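Local coordinates for kinesin-like protein KAR3 (Saccharomyces cerevisiae, PDB 1F9V) that probably hydrolyses ATP to drive force and movement along microtubules, as a kinesin-related motor of yeast, at residues Gly3-Ile11 with Leu332-Arg342; Phe31-Val42 with His52-Phe60. The protein carries 2 engineered substitutions. All coordinates share one frame; numbering follows the deposited sequence.

Contact 1 (Gly3-Ile11 with Leu332-Arg342); sequences GNIRVYCRI and LRFASKVNSTR. With ADP (adenosine-5'-diphosphate), chain D; ADP (adenosine-5'-diphosphate), chain C.
Val7 faces Asn339, and Ile5 faces Ser340, where strand 4-11 runs nearly antiparallel to the end of helix 325-338, the segment axes 8.7 Å apart at 160°. This is a helix packed on the central sheet of the kinesin motor domain, a P-loop NTPase fold. Val7 spreads its two methyls over the helix. With CG1 anti to the backbone N (chi1 -179°), that methyl meets Ala335 CB, and CG2 sits 3.9 Å from Val338 CG2. Asn339 crosses Val7 at about a right angle and sets OD1 3.3 Å from Val7 CG2. Its ND2 bonds to Lys55 O. Further along, Cys9 SG touches Leu332 CD2.

Beyond the helix, Arg342 lays its guanidinium flat on that of Arg6, the centres 3.6 Å apart and the planes at 2°. N7 of an ADP outside the P-loop lies over the opposite face of the Arg6 group, toward its rim. Arg6 NH2 bonds to that ADP's O2B at 3.0 Å, and O2A lies in plane at the guanidinium edge. Phosphate on Arg6 and Asp57 on Arg342 NH2 probably offset the paired charges. Two waters fill in beside Ile5. One accepts from Ile5 N and from Ser340 OG; the other donates to Ile5 O at 2.8 Å and to Ser340 OG at 2.6 Å.

Contact 2 (Phe31-Val42 with His52-Phe60); sequences FDDNSGVQSMEV and HEFKFDKIF
Lys58 NZ lies over one face of the Phe31 ring, 4.3 Å from its centroid and 19° off the ring normal, a cation-pi contact. Val37 O lies over the opposite face, toward the rim. At the ring edge Phe31 CE2 meets Asp57 O at 3.2 Å, and Asp33 OD2 also lies in the ring plane. The Lys58 chain is bent at chi2 and chi3, which brings CE and NZ back to the ring. The Phe56, Phe54 and His52 rings are met at their edges. Met40 SD lies in the plane of the Phe56 ring, 4.0 Å from CE2, a Met-aromatic contact. Val42 CG2 and Met40 CG border the Phe54 ring. Val42 O lies in the His52 ring plane and takes a weak bond from ND1.

Between the strands, Gln38 with Phe56, Met40 with Phe54 and Val42 with His52 are antiparallel hydrogen-bonded pairs. Met40 also packs on Ile59, with SD 3.7 Å from CD1. On the face of Ser39 and Lys55, Glu41 OE2 and Glu53 OE1 come within 3.7 Å, two like charges whose carboxylates are turned 48° against each other.

Gln38 reaches past the hairpin. Its chain is extended, CG anti to the backbone N (chi1 -166°), and OE1 accepts from Ile59 N at 2.9 Å. The donor stands above the amide plane, not on a lone pair. NE2 bonds to Asn29 O. A leucine here would probably leave Ile59 N and Asn29 O without these mates and lose the polar tie to strand 58-60.

After Phe56 the chain turns at Asp57 and enters the central sheet. Strands 38-44 and 51-56 form a beta hairpin of the small three-stranded antiparallel sheet, with strand 24-28 as third member, that flanks the core of the kinesin motor domain.

Overall arrangement
The two contacts touch, with centres 11 Å apart, on the same side of the chain's centre. Strand 4-11 comes first, then both segments of contact 2, and 332-342 last, so contact 1 brings the two ends of the motor domain together around contact 2. Strands 4-11 and 58-60 are parallel neighbours in the central sheet, and a probable hydrogen bond runs from Phe60 N to Cys9 O at 2.7 Å. Asp57 ties the two together through its salt bridge to Arg342 and its bond to Val7 N. Helix 325-338, which supplies one side of contact 1, also packs on Phe54 and Phe56 of contact 2. The small sheet is thereby joined to the core that carries the nucleotide.

Contact 1 (Gly3-Ile11 with Leu332-Arg342)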
loop_
_atom_site.group_PDB
_atom_site.type_symbol
_atom_site.label_atom_id
_atom_site.label_comp_id
_atom_site.label_asym_id
_atom_site.label_seq_id
_atom_site.Cartn_x
_atom_site.Cartn_y
_atom_site.Cartn_z
ATOM N N GLY A 3 -8.167 14.193 4.863
ATOM C CA GLY A 3 -7.955 12.810 5.369
ATOM C C GLY A 3 -6.554 12.602 5.910
ATOM O O GLY A 3 -5.636 13.358 5.588
ATOM N N ASN A 4 -6.387 11.570 6.731
ATOM C CA ASN A 4 -5.091 11.258 7.328
ATOM C C ASN A 4 -4.280 10.416 6.354
ATOM O O ASN A 4 -4.355 9.185 6.357
ATOM C CB ASN A 4 -5.294 10.499 8.629
ATOM C CG ASN A 4 -4.052 10.477 9.480
ATOM O OD1 ASN A 4 -2.942 10.346 8.968
ATOM N ND2 ASN A 4 -4.227 10.608 10.789
ATOM N N ILE A 5 -3.494 11.098 5.529
ATOM C CA ILE A 5 -2.698 10.447 4.503
ATOM C C ILE A 5 -1.216 10.801 4.591
ATOM O O ILE A 5 -0.862 11.935 4.890
ATOM C CB ILE A 5 -3.205 10.867 3.102
ATOM C CG1 ILE A 5 -4.663 10.436 2.921
ATOM C CG2 ILE A 5 -2.325 10.274 2.019
ATOM C CD1 ILE A 5 -5.435 11.315 1.959
ATOM N N ARG A 6 -0.361 9.820 4.323
ATOM C CA ARG A 6 1.080 10.036 4.320
ATOM C C ARG A 6 1.668 9.269 3.158
ATOM O O ARG A 6 1.110 8.266 2.715
ATOM C CB ARG A 6 1.698 9.569 5.625
ATOM C CG ARG A 6 1.143 10.320 6.798
ATOM C CD ARG A 6 2.223 10.907 7.653
ATOM N NE ARG A 6 1.795 11.070 9.043
ATOM C CZ ARG A 6 0.650 11.625 9.433
ATOM N NH1 ARG A 6 -0.222 12.087 8.544
ATOM N NH2 ARG A 6 0.383 11.722 10.730
ATOM N N VAL A 7 2.798 9.752 2.661
ATOM C CA VAL A 7 3.464 9.131 1.534
ATOM C C VAL A 7 4.934 8.855 1.831
ATOM O O VAL A 7 5.657 9.745 2.277
ATOM C CB VAL A 7 3.375 10.047 0.293
ATOM C CG1 VAL A 7 4.052 9.386 -0.895
ATOM C CG2 VAL A 7 1.906 10.364 -0.010
ATOM N N TYR A 8 5.356 7.613 1.606
ATOM C CA TYR A 8 6.752 7.209 1.793
ATOM C C TYR A 8 7.275 6.733 0.445
ATOM O O TYR A 8 6.538 6.131 -0.344
ATOM C CB TYR A 8 6.892 6.027 2.756
ATOM C CG TYR A 8 6.553 6.281 4.204
ATOM C CD1 TYR A 8 6.321 7.567 4.691
ATOM C CD2 TYR A 8 6.472 5.215 5.098
ATOM C CE1 TYR A 8 6.017 7.779 6.039
ATOM C CE2 TYR A 8 6.171 5.416 6.436
ATOM C CZ TYR A 8 5.942 6.691 6.901
ATOM O OH TYR A 8 5.634 6.866 8.234
ATOM N N CYS A 9 8.544 7.008 0.171
ATOM C CA CYS A 9 9.158 6.537 -1.058
ATOM C C CYS A 9 10.258 5.570 -0.627
ATOM O O CYS A 9 10.906 5.791 0.400
ATOM C CB CYS A 9 9.771 7.701 -1.843
ATOM S SG CYS A 9 10.781 7.186 -3.270
ATOM N N ARG A 10 10.452 4.490 -1.374
ATOM C CA ARG A 10 11.515 3.553 -1.043
ATOM C C ARG A 10 12.308 3.159 -2.271
ATOM O O ARG A 10 11.756 2.649 -3.248
ATOM C CB ARG A 10 10.976 2.282 -0.391
ATOM C CG ARG A 10 12.098 1.290 -0.081
ATOM C CD ARG A 10 11.592 -0.081 0.348
ATOM N NE ARG A 10 12.634 -0.817 1.057
ATOM C CZ ARG A 10 12.429 -1.943 1.731
ATOM N NH1 ARG A 10 11.211 -2.476 1.790
ATOM N NH2 ARG A 10 13.436 -2.530 2.361
ATOM N N ILE A 11 13.614 3.404 -2.217
ATOM C CA ILE A 11 14.502 3.042 -3.312
ATOM C C ILE A 11 15.094 1.687 -2.946
ATOM O O ILE A 11 15.739 1.550 -1.904
ATOM C CB ILE A 11 15.664 4.063 -3.472
ATOM C CG1 ILE A 11 15.099 5.470 -3.688
ATOM C CG2 ILE A 11 16.558 3.659 -4.646
ATOM C CD1 ILE A 11 16.074 6.581 -3.368
ATOM N N LEU A 332 7.204 8.890 -9.029
ATOM C CA LEU A 332 7.382 9.999 -8.103
ATOM C C LEU A 332 6.345 11.078 -8.367
ATOM O O LEU A 332 5.920 11.782 -7.449
ATOM C CB LEU A 332 8.803 10.573 -8.220
ATOM C CG LEU A 332 9.891 9.639 -7.667
ATOM C CD1 LEU A 332 11.276 10.166 -8.032
ATOM C CD2 LEU A 332 9.745 9.526 -6.156
ATOM N N ARG A 333 5.928 11.210 -9.622
ATOM C CA ARG A 333 4.907 12.196 -9.940
ATOM C C ARG A 333 3.569 11.703 -9.359
ATOM O O ARG A 333 2.765 12.504 -8.872
ATOM C CB ARG A 333 4.819 12.401 -11.451
ATOM C CG ARG A 333 5.637 13.599 -11.934
ATOM C CD ARG A 333 5.575 13.759 -13.450
ATOM N NE ARG A 333 6.918 13.854 -14.004
ATOM C CZ ARG A 333 7.444 12.979 -14.854
ATOM N NH1 ARG A 333 6.742 11.933 -15.259
ATOM N NH2 ARG A 333 8.688 13.136 -15.272
ATOM N N PHE A 334 3.338 10.392 -9.397
ATOM C CA PHE A 334 2.110 9.846 -8.815
ATOM C C PHE A 334 2.166 10.085 -7.301
ATOM O O PHE A 334 1.196 10.545 -6.695
ATOM C CB PHE A 334 1.991 8.345 -9.094
ATOM C CG PHE A 334 0.786 7.699 -8.443
ATOM C CD1 PHE A 334 0.872 7.172 -7.159
ATOM C CD2 PHE A 334 -0.433 7.630 -9.113
ATOM C CE1 PHE A 334 -0.243 6.584 -6.550
ATOM C CE2 PHE A 334 -1.548 7.042 -8.509
ATOM C CZ PHE A 334 -1.450 6.523 -7.233
ATOM N N ALA A 335 3.309 9.770 -6.695
ATOM C CA ALA A 335 3.498 9.960 -5.259
ATOM C C ALA A 335 3.215 11.399 -4.850
ATOM O O ALA A 335 2.589 11.644 -3.820
ATOM C CB ALA A 335 4.920 9.583 -4.867
ATOM N N SER A 336 3.694 12.350 -5.652
ATOM C CA SER A 336 3.478 13.770 -5.379
ATOM C C SER A 336 1.990 14.129 -5.448
ATOM O O SER A 336 1.500 14.960 -4.680
ATOM C CB SER A 336 4.257 14.627 -6.387
ATOM O OG SER A 336 5.649 14.356 -6.317
ATOM N N LYS A 337 1.274 13.499 -6.377
ATOM C CA LYS A 337 -0.151 13.756 -6.523
ATOM C C LYS A 337 -0.927 13.266 -5.299
ATOM O O LYS A 337 -1.881 13.915 -4.857
ATOM C CB LYS A 337 -0.685 13.070 -7.779
ATOM C CG LYS A 337 -2.196 13.170 -7.926
ATOM C CD LYS A 337 -2.690 12.403 -9.139
ATOM C CE LYS A 337 -4.197 12.501 -9.270
ATOM N NZ LYS A 337 -4.647 12.054 -10.616
ATOM N N VAL A 338 -0.513 12.136 -4.732
ATOM C CA VAL A 338 -1.230 11.621 -3.576
ATOM C C VAL A 338 -0.812 12.268 -2.251
ATOM O O VAL A 338 -1.422 12.018 -1.217
ATOM C CB VAL A 338 -1.132 10.080 -3.498
ATOM C CG1 VAL A 338 -1.866 9.472 -4.674
ATOM C CG2 VAL A 338 0.311 9.629 -3.502
ATOM N N ASN A 339 0.225 13.107 -2.283
ATOM C CA ASN A 339 0.668 13.825 -1.085
ATOM C C ASN A 339 -0.535 14.694 -0.706
ATOM O O ASN A 339 -1.133 15.323 -1.579
ATOM C CB ASN A 339 1.837 14.760 -1.419
ATOM C CG ASN A 339 3.194 14.170 -1.080
ATOM O OD1 ASN A 339 3.319 13.310 -0.211
ATOM N ND2 ASN A 339 4.231 14.647 -1.771
ATOM N N SER A 340 -0.893 14.747 0.571
ATOM C CA SER A 340 -2.032 15.574 0.974
ATOM C C SER A 340 -1.599 17.017 1.253
ATOM O O SER A 340 -0.400 17.316 1.298
ATOM C CB SER A 340 -2.713 14.979 2.212
ATOM O OG SER A 340 -2.074 15.406 3.401
ATOM N N THR A 341 -2.572 17.908 1.440
ATOM C CA THR A 341 -2.278 19.313 1.703
ATOM C C THR A 341 -1.671 19.528 3.084
ATOM O O THR A 341 -1.530 20.657 3.556
ATOM C CB THR A 341 -3.540 20.189 1.549
ATOM O OG1 THR A 341 -4.595 19.676 2.372
ATOM C CG2 THR A 341 -3.990 20.197 0.095
ATOM N N ARG A 342 -1.321 18.429 3.736
ATOM C CA ARG A 342 -0.678 18.487 5.033
ATOM C C ARG A 342 0.792 18.813 4.740
ATOM O O ARG A 342 1.479 19.464 5.528
ATOM C CB ARG A 342 -0.786 17.120 5.712
ATOM C CG ARG A 342 0.265 16.840 6.765
ATOM C CD ARG A 342 -0.210 15.761 7.731
ATOM N NE ARG A 342 0.884 15.236 8.545
ATOM C CZ ARG A 342 1.991 14.696 8.043
ATOM N NH1 ARG A 342 2.933 14.245 8.859
ATOM N NH2 ARG A 342 2.153 14.608 6.725
HETATM P PB ADP D . 2.641 12.467 14.315
HETATM O O1B ADP D . 2.192 13.893 14.282
HETATM O O2B ADP D . 2.549 11.788 12.837
HETATM O O3B ADP D . 4.023 12.352 14.871
HETATM P PA ADP D . 0.392 10.711 14.836
HETATM O O1A ADP D . -0.553 10.754 15.968
HETATM O O2A ADP D . -0.211 11.227 13.593
HETATM O O3A ADP D . 1.646 11.619 15.176
HETATM O "O5'" ADP D . 1.040 9.248 14.654
HETATM C "C5'" ADP D . 2.429 9.060 14.940
HETATM C "C4'" ADP D . 3.063 7.960 14.089
HETATM O "O4'" ADP D . 2.120 6.982 13.581
HETATM C "C3'" ADP D . 3.820 8.508 12.898
HETATM O "O3'" ADP D . 5.179 8.864 13.202
HETATM C "C2'" ADP D . 3.712 7.424 11.856
HETATM O "O2'" ADP D . 4.810 6.497 11.910
HETATM C "C1'" ADP D . 2.350 6.803 12.153
HETATM N N9 ADP D . 1.252 7.361 11.257
HETATM C C8 ADP D . 0.218 8.141 11.624
HETATM N N7 ADP D . -0.543 8.406 10.546
HETATM C C5 ADP D . -0.015 7.805 9.501
HETATM C C6 ADP D . -0.325 7.683 8.129
HETATM N N6 ADP D . -1.414 8.285 7.613
HETATM N N1 ADP D . 0.490 6.946 7.302
HETATM C C2 ADP D . 1.595 6.318 7.764
HETATM N N3 ADP D . 1.898 6.421 9.073
HETATM C C4 ADP D . 1.144 7.134 9.956
HETATM P PB ADP C . 7.628 -5.811 -7.705
HETATM O O1B ADP C . 7.495 -4.339 -7.558
HETATM O O2B ADP C . 6.649 -6.570 -6.682
HETATM O O3B ADP C . 7.398 -6.243 -9.107
HETATM P PA ADP C . 9.581 -7.435 -6.326
HETATM O O1A ADP C . 9.341 -7.103 -4.922
HETATM O O2A ADP C . 8.899 -8.686 -6.652
HETATM O O3A ADP C . 9.066 -6.262 -7.247
HETATM O "O5'" ADP C . 11.125 -7.645 -6.599
HETATM C "C5'" ADP C . 11.969 -6.972 -7.536
HETATM C "C4'" ADP C . 13.369 -7.618 -7.317
HETATM O "O4'" ADP C . 14.085 -6.736 -6.444
HETATM C "C3'" ADP C . 13.317 -8.965 -6.569
HETATM O "O3'" ADP C . 14.317 -9.888 -7.030
HETATM C "C2'" ADP C . 13.527 -8.613 -5.106
HETATM O "O2'" ADP C . 14.025 -9.707 -4.317
HETATM C "C1'" ADP C . 14.427 -7.388 -5.197
HETATM N N9 ADP C . 14.171 -6.394 -4.110
HETATM C C8 ADP C . 13.147 -5.518 -4.108
HETATM N N7 ADP C . 13.217 -4.761 -3.032
HETATM C C5 ADP C . 14.262 -5.123 -2.333
HETATM C C6 ADP C . 14.845 -4.705 -1.147
HETATM N N6 ADP C . 14.299 -3.699 -0.455
HETATM N N1 ADP C . 15.974 -5.322 -0.680
HETATM C C2 ADP C . 16.555 -6.338 -1.350
HETATM N N3 ADP C . 16.005 -6.751 -2.508
HETATM C C4 ADP C . 14.883 -6.184 -3.025
HETATM O O HOH W 1 -3.209 14.184 5.444
HETATM O O HOH W 2 0.201 14.054 3.436
#

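Contact 2 (Phe31-Val42 with His52-Phe60)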
loop_
_atom_site.group_PDB
_atom_site.type_symbol
_atom_site.label_atom_id
_atom_site.label_comp_id
_atom_site.label_asym_id
_atom_site.label_seq_id
_atom_site.Cartn_x
_atom_site.Cartn_y
_atom_site.Cartn_z
ATOM N N PHE A 31 16.501 13.284 6.413
ATOM C CA PHE A 31 15.203 13.736 6.913
ATOM C C PHE A 31 15.376 15.052 7.669
ATOM O O PHE A 31 16.289 15.190 8.491
ATOM C CB PHE A 31 14.596 12.678 7.843
ATOM C CG PHE A 31 13.237 13.042 8.370
ATOM C CD1 PHE A 31 13.098 13.629 9.620
ATOM C CD2 PHE A 31 12.097 12.801 7.615
ATOM C CE1 PHE A 31 11.840 13.974 10.114
ATOM C CE2 PHE A 31 10.836 13.139 8.098
ATOM C CZ PHE A 31 10.705 13.726 9.348
ATOM N N ASP A 32 14.499 16.016 7.386
ATOM C CA ASP A 32 14.555 17.326 8.026
ATOM C C ASP A 32 13.663 17.358 9.259
ATOM O O ASP A 32 12.454 17.569 9.157
ATOM C CB ASP A 32 14.117 18.414 7.035
ATOM C CG ASP A 32 14.122 19.806 7.649
ATOM O OD1 ASP A 32 14.558 19.952 8.807
ATOM O OD2 ASP A 32 13.683 20.759 6.972
ATOM N N ASP A 33 14.270 17.150 10.423
ATOM C CA ASP A 33 13.544 17.147 11.688
ATOM C C ASP A 33 12.768 18.441 11.915
ATOM O O ASP A 33 11.678 18.430 12.484
ATOM C CB ASP A 33 14.523 16.933 12.850
ATOM C CG ASP A 33 15.119 15.539 12.863
ATOM O OD1 ASP A 33 16.351 15.424 12.682
ATOM O OD2 ASP A 33 14.360 14.562 13.054
ATOM N N ASN A 34 13.342 19.551 11.465
ATOM C CA ASN A 34 12.747 20.879 11.615
ATOM C C ASN A 34 11.415 21.036 10.877
ATOM O O ASN A 34 10.477 21.644 11.395
ATOM C CB ASN A 34 13.740 21.938 11.110
ATOM C CG ASN A 34 13.544 23.299 11.762
ATOM O OD1 ASN A 34 12.468 23.611 12.271
ATOM N ND2 ASN A 34 14.593 24.121 11.741
ATOM N N SER A 35 11.334 20.484 9.670
ATOM C CA SER A 35 10.125 20.610 8.866
ATOM C C SER A 35 9.259 19.355 8.813
ATOM O O SER A 35 8.107 19.414 8.398
ATOM C CB SER A 35 10.496 21.044 7.446
ATOM O OG SER A 35 11.216 20.030 6.773
ATOM N N GLY A 36 9.809 18.222 9.224
ATOM C CA GLY A 36 9.034 16.994 9.218
ATOM C C GLY A 36 8.891 16.268 7.889
ATOM O O GLY A 36 8.007 15.420 7.744
ATOM N N VAL A 37 9.737 16.593 6.913
ATOM C CA VAL A 37 9.689 15.919 5.618
ATOM C C VAL A 37 11.103 15.584 5.159
ATOM O O VAL A 37 12.082 16.029 5.759
ATOM C CB VAL A 37 9.006 16.784 4.518
ATOM C CG1 VAL A 37 7.594 17.149 4.948
ATOM C CG2 VAL A 37 9.824 18.046 4.245
ATOM N N GLN A 38 11.195 14.788 4.102
ATOM C CA GLN A 38 12.472 14.391 3.528
ATOM C C GLN A 38 12.407 14.676 2.035
ATOM O O GLN A 38 11.384 14.428 1.394
ATOM C CB GLN A 38 12.729 12.901 3.764
ATOM C CG GLN A 38 14.165 12.502 3.505
ATOM C CD GLN A 38 14.497 11.149 4.073
ATOM O OE1 GLN A 38 13.650 10.498 4.688
ATOM N NE2 GLN A 38 15.736 10.714 3.878
ATOM N N SER A 39 13.498 15.188 1.472
ATOM C CA SER A 39 13.511 15.517 0.057
ATOM C C SER A 39 14.502 14.704 -0.758
ATOM O O SER A 39 15.421 14.082 -0.223
ATOM C CB SER A 39 13.808 17.006 -0.130
ATOM O OG SER A 39 15.089 17.314 0.383
ATOM N N MET A 40 14.285 14.705 -2.069
ATOM C CA MET A 40 15.149 13.995 -2.997
ATOM C C MET A 40 15.163 14.734 -4.330
ATOM O O MET A 40 14.258 15.520 -4.631
ATOM C CB MET A 40 14.657 12.553 -3.190
ATOM C CG MET A 40 13.309 12.436 -3.889
ATOM S SD MET A 40 12.655 10.748 -3.865
ATOM C CE MET A 40 13.716 9.966 -5.089
ATOM N N GLU A 41 16.206 14.483 -5.117
ATOM C CA GLU A 41 16.365 15.109 -6.423
ATOM C C GLU A 41 16.709 14.049 -7.447
ATOM O O GLU A 41 17.534 13.175 -7.194
ATOM C CB GLU A 41 17.476 16.159 -6.389
ATOM C CG GLU A 41 17.107 17.414 -5.630
ATOM C CD GLU A 41 18.305 18.303 -5.364
ATOM O OE1 GLU A 41 19.367 18.065 -5.978
ATOM O OE2 GLU A 41 18.190 19.240 -4.543
ATOM N N VAL A 42 16.063 14.128 -8.603
ATOM C CA VAL A 42 16.293 13.172 -9.673
ATOM C C VAL A 42 16.719 13.938 -10.912
ATOM O O VAL A 42 16.061 14.894 -11.316
ATOM C CB VAL A 42 15.005 12.363 -9.995
ATOM C CG1 VAL A 42 15.253 11.418 -11.163
ATOM C CG2 VAL A 42 14.560 11.583 -8.766
ATOM N N HIS A 52 14.567 17.362 -10.919
ATOM C CA HIS A 52 13.223 17.141 -10.393
ATOM C C HIS A 52 13.311 16.913 -8.891
ATOM O O HIS A 52 13.906 15.933 -8.442
ATOM C CB HIS A 52 12.585 15.916 -11.051
ATOM C CG HIS A 52 12.492 16.009 -12.540
ATOM N ND1 HIS A 52 13.512 15.614 -13.377
ATOM C CD2 HIS A 52 11.494 16.445 -13.344
ATOM C CE1 HIS A 52 13.148 15.802 -14.632
ATOM N NE2 HIS A 52 11.928 16.306 -14.640
ATOM N N GLU A 53 12.725 17.818 -8.114
ATOM C CA GLU A 53 12.746 17.682 -6.667
ATOM C C GLU A 53 11.406 17.165 -6.162
ATOM O O GLU A 53 10.348 17.518 -6.695
ATOM C CB GLU A 53 13.049 19.019 -5.985
ATOM C CG GLU A 53 12.948 18.939 -4.455
ATOM C CD GLU A 53 13.661 20.076 -3.742
ATOM O OE1 GLU A 53 14.783 19.848 -3.235
ATOM O OE2 GLU A 53 13.100 21.194 -3.684
ATOM N N PHE A 54 11.466 16.331 -5.129
ATOM C CA PHE A 54 10.271 15.760 -4.521
ATOM C C PHE A 54 10.446 15.728 -3.009
ATOM O O PHE A 54 11.561 15.581 -2.503
ATOM C CB PHE A 54 10.038 14.336 -5.030
ATOM C CG PHE A 54 9.960 14.228 -6.525
ATOM C CD1 PHE A 54 8.772 14.502 -7.193
ATOM C CD2 PHE A 54 11.071 13.853 -7.269
ATOM C CE1 PHE A 54 8.690 14.405 -8.587
ATOM C CE2 PHE A 54 11.006 13.752 -8.662
ATOM C CZ PHE A 54 9.808 14.030 -9.325
ATOM N N LYS A 55 9.337 15.878 -2.290
ATOM C CA LYS A 55 9.346 15.838 -0.832
ATOM C C LYS A 55 8.241 14.888 -0.383
ATOM O O LYS A 55 7.127 14.925 -0.923
ATOM C CB LYS A 55 9.106 17.234 -0.250
ATOM C CG LYS A 55 10.344 18.119 -0.288
ATOM C CD LYS A 55 10.084 19.498 0.280
ATOM C CE LYS A 55 10.657 20.562 -0.645
ATOM N NZ LYS A 55 11.712 21.370 0.018
ATOM N N PHE A 56 8.564 14.039 0.591
ATOM C CA PHE A 56 7.625 13.061 1.127
ATOM C C PHE A 56 7.764 13.004 2.636
ATOM O O PHE A 56 8.643 13.641 3.211
ATOM C CB PHE A 56 7.898 11.682 0.516
ATOM C CG PHE A 56 7.780 11.660 -0.988
ATOM C CD1 PHE A 56 6.555 11.913 -1.605
ATOM C CD2 PHE A 56 8.899 11.439 -1.789
ATOM C CE1 PHE A 56 6.444 11.953 -2.992
ATOM C CE2 PHE A 56 8.800 11.474 -3.186
ATOM C CZ PHE A 56 7.571 11.733 -3.788
ATOM N N ASP A 57 6.890 12.251 3.291
ATOM C CA ASP A 57 6.951 12.148 4.740
ATOM C C ASP A 57 8.208 11.396 5.159
ATOM O O ASP A 57 8.753 11.621 6.240
ATOM C CB ASP A 57 5.689 11.452 5.260
ATOM C CG ASP A 57 4.445 12.292 5.036
ATOM O OD1 ASP A 57 4.249 13.280 5.771
ATOM O OD2 ASP A 57 3.669 11.981 4.113
ATOM N N LYS A 58 8.672 10.509 4.287
ATOM C CA LYS A 58 9.874 9.735 4.562
ATOM C C LYS A 58 10.383 9.108 3.280
ATOM O O LYS A 58 9.604 8.707 2.413
ATOM C CB LYS A 58 9.580 8.635 5.589
ATOM C CG LYS A 58 10.789 7.772 5.944
ATOM C CD LYS A 58 11.369 8.074 7.331
ATOM C CE LYS A 58 10.802 9.338 7.967
ATOM N NZ LYS A 58 10.848 9.288 9.466
ATOM N N ILE A 59 11.700 9.038 3.146
ATOM C CA ILE A 59 12.287 8.421 1.973
ATOM C C ILE A 59 13.279 7.384 2.459
ATOM O O ILE A 59 14.214 7.703 3.187
ATOM C CB ILE A 59 13.006 9.443 1.068
ATOM C CG1 ILE A 59 12.016 10.514 0.600
ATOM C CG2 ILE A 59 13.588 8.730 -0.154
ATOM C CD1 ILE A 59 12.636 11.624 -0.225
ATOM N N PHE A 60 13.037 6.134 2.088
ATOM C CA PHE A 60 13.912 5.033 2.465
ATOM C C PHE A 60 14.875 4.803 1.314
ATOM O O PHE A 60 14.457 4.743 0.157
ATOM C CB PHE A 60 13.095 3.759 2.713
ATOM C CG PHE A 60 12.123 3.875 3.855
ATOM C CD1 PHE A 60 12.566 3.805 5.173
ATOM C CD2 PHE A 60 10.762 4.052 3.613
ATOM C CE1 PHE A 60 11.671 3.908 6.236
ATOM C CE2 PHE A 60 9.855 4.158 4.667
ATOM C CZ PHE A 60 10.310 4.085 5.982
HETATM O O HOH W 3 5.750 13.930 7.835
#